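Local structure of fucoxanthin chlorophyll a/c-binding protein Lhcq10 (Chaetoceros gracilis, 6L4U) at residues 41-44 / 45-48. The protein probably harvests light for photosynthesis in a diatom, holding chlorophylls a and c and fucoxanthin-type carotenoids within a membrane antenna complex. Numbering follows the deposited sequence.
Sequences KDDL and IAIA. With CLA (chlorophyll a), chain B.
Leu44 O takes two backbone N-H groups from the following turn: Ala48 N at 3.2 Å, in a nearly straight bond with an N-H...O angle of 164°, and Ile47 N in a longer, weak one. Ile47 N also reaches Asp43 O weakly, and Ile45 N is tied weakly to Lys41 O. Leu44, Ile47 and Ala48 form part of the binding pocket of a chlorophyll a, the first two offering it apolar branches. With CG swung anti to the backbone N (chi1 -169°), Leu44 sets its branched end against the pigment's methyl ester: CG lies 3.4 Å from O1D, and CD1 also meets the methyl carbon CED. Ala48 is small enough for the macrocycle's edge to come close, its CB standing 3.5 Å from the ring ketone oxygen OBD, while Ile47 CG2 lies 4.0 Å from CED. Were Leu44 cut back to an alanine, a gap beside the methyl ester would probably open and that group would be freer to turn. On another flank, Ile45 lays CD1 3.4 Å from Lys41 O. Asp43, whose negative charge probably suits the helix's N-terminal end, passes OD2 3.9 Å from Ile47 CG1 and forms a long, weak ion pair with Arg81. Short helix 42-51 packs against the long helix 73-102, where Leu44 touches Ile77 and Arg81; Ile47 meets Arg81 too, and Tyr57 in the following loop lies against Leu44 and Ile45.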
# COMPACT_ATOMS: atom_id res chain seq x y z
N LYS Z 41 83.23 50.30 -30.59
CA LYS Z 41 82.68 51.00 -31.75
C LYS Z 41 83.53 52.21 -32.09
O LYS Z 41 83.86 52.44 -33.25
CB LYS Z 41 81.22 51.39 -31.49
CG LYS Z 41 80.50 52.09 -32.64
CD LYS Z 41 80.65 51.30 -33.91
CE LYS Z 41 79.98 51.91 -35.13
NZ LYS Z 41 79.18 50.99 -35.95
N ASP Z 42 83.89 52.98 -31.06
CA ASP Z 42 84.84 54.07 -31.26
C ASP Z 42 86.23 53.54 -31.58
O ASP Z 42 87.00 54.22 -32.27
CB ASP Z 42 84.86 54.98 -30.04
CG ASP Z 42 85.09 54.22 -28.74
OD1 ASP Z 42 85.12 52.97 -28.76
OD2 ASP Z 42 85.26 54.89 -27.69
N ASP Z 43 86.56 52.33 -31.12
CA ASP Z 43 87.92 51.88 -31.37
C ASP Z 43 87.93 51.07 -32.68
O ASP Z 43 88.96 51.02 -33.36
CB ASP Z 43 88.44 51.15 -30.11
CG ASP Z 43 89.74 50.39 -30.31
OD1 ASP Z 43 89.97 49.35 -29.66
OD2 ASP Z 43 90.59 50.90 -31.07
N LEU Z 44 86.76 50.55 -33.09
CA LEU Z 44 86.66 49.84 -34.37
C LEU Z 44 86.84 50.78 -35.55
O LEU Z 44 87.40 50.38 -36.58
CB LEU Z 44 85.31 49.13 -34.47
CG LEU Z 44 85.18 48.15 -35.64
CD1 LEU Z 44 86.12 46.98 -35.43
CD2 LEU Z 44 83.76 47.67 -35.84
N ILE Z 45 86.37 52.03 -35.43
CA ILE Z 45 86.64 53.01 -36.47
C ILE Z 45 88.12 53.38 -36.48
O ILE Z 45 88.73 53.55 -37.55
CB ILE Z 45 85.74 54.26 -36.33
CG1 ILE Z 45 84.25 53.92 -36.47
CG2 ILE Z 45 86.04 55.33 -37.35
CD1 ILE Z 45 83.34 54.78 -35.65
N ALA Z 46 88.73 53.47 -35.30
CA ALA Z 46 90.15 53.80 -35.21
C ALA Z 46 91.05 52.68 -35.71
O ALA Z 46 92.20 52.93 -36.08
CB ALA Z 46 90.52 54.16 -33.77
N ILE Z 47 90.54 51.45 -35.74
CA ILE Z 47 91.35 50.34 -36.21
C ILE Z 47 91.33 50.33 -37.74
O ILE Z 47 92.37 50.25 -38.40
CB ILE Z 47 90.78 49.03 -35.64
CG1 ILE Z 47 91.38 48.74 -34.28
CG2 ILE Z 47 91.31 47.83 -36.46
CD1 ILE Z 47 90.58 47.72 -33.52
N ALA Z 48 90.13 50.47 -38.32
CA ALA Z 48 89.94 50.40 -39.76
C ALA Z 48 90.46 51.63 -40.49
O ALA Z 48 90.57 51.61 -41.72
CB ALA Z 48 88.45 50.20 -40.07
MG CLA B . 85.42 42.52 -42.43
CHA CLA B . 85.01 45.76 -41.29
CHB CLA B . 83.73 41.44 -39.72
CHC CLA B . 85.54 39.41 -43.77
CHD CLA B . 86.82 43.92 -45.56
NA CLA B . 84.50 43.42 -40.82
C1A CLA B . 84.45 44.65 -40.45
C2A CLA B . 83.76 44.93 -39.14
C3A CLA B . 83.42 43.54 -38.66
C4A CLA B . 83.92 42.75 -39.82
CMA CLA B . 84.32 43.22 -37.47
CAA CLA B . 82.41 45.67 -39.31
CBA CLA B . 81.22 44.91 -39.91
CGA CLA B . 81.35 44.68 -41.40
O1A CLA B . 81.32 45.61 -42.19
O2A CLA B . 81.57 43.35 -41.93
NB CLA B . 84.70 40.71 -41.84
C1B CLA B . 84.11 40.42 -40.69
C2B CLA B . 83.87 38.98 -40.43
C3B CLA B . 84.43 38.37 -41.65
C4B CLA B . 84.90 39.54 -42.45
CMB CLA B . 83.24 38.31 -39.24
CAB CLA B . 84.49 36.93 -42.01
CBB CLA B . 83.71 36.45 -42.95
NC CLA B . 86.02 41.85 -44.28
C1C CLA B . 86.03 40.54 -44.60
C2C CLA B . 86.59 40.24 -45.94
C3C CLA B . 86.96 41.57 -46.46
C4C CLA B . 86.57 42.47 -45.35
CMC CLA B . 86.76 38.92 -46.63
CAC CLA B . 87.58 41.91 -47.79
CBC CLA B . 86.42 42.19 -48.72
ND CLA B . 85.79 44.31 -43.32
C1D CLA B . 86.44 44.84 -44.49
C2D CLA B . 86.67 46.31 -44.49
C3D CLA B . 86.09 46.65 -43.17
C4D CLA B . 85.63 45.48 -42.59
CMD CLA B . 87.27 47.34 -45.40
CAD CLA B . 85.80 47.77 -42.24
OBD CLA B . 86.10 49.01 -42.43
CBD CLA B . 85.15 47.22 -41.03
CGD CLA B . 86.08 47.44 -39.87
O1D CLA B . 85.76 48.17 -38.96
O2D CLA B . 87.37 46.77 -39.80
CED CLA B . 88.10 46.80 -38.58
C1 CLA B . 80.50 42.55 -42.43
C2 CLA B . 80.91 41.11 -42.23
C3 CLA B . 80.25 40.06 -42.73
C4 CLA B . 80.79 38.69 -42.47
C5 CLA B . 78.97 40.25 -43.53
C6 CLA B . 78.32 38.95 -43.97
C7 CLA B . 77.87 39.09 -45.42
C8 CLA B . 77.36 37.78 -46.01
C9 CLA B . 77.26 37.93 -47.53
C10 CLA B . 76.02 37.44 -45.36
C11 CLA B . 75.22 36.37 -46.11
C12 CLA B . 75.76 34.97 -45.89
C13 CLA B . 74.67 34.06 -45.35
C14 CLA B . 74.47 34.34 -43.87
C15 CLA B . 75.04 32.61 -45.62
C16 CLA B . 73.99 31.59 -45.20
C17 CLA B . 74.53 30.66 -44.11
C18 CLA B . 74.33 29.19 -44.44
C19 CLA B . 74.91 28.31 -43.33
C20 CLA B . 74.95 28.83 -45.78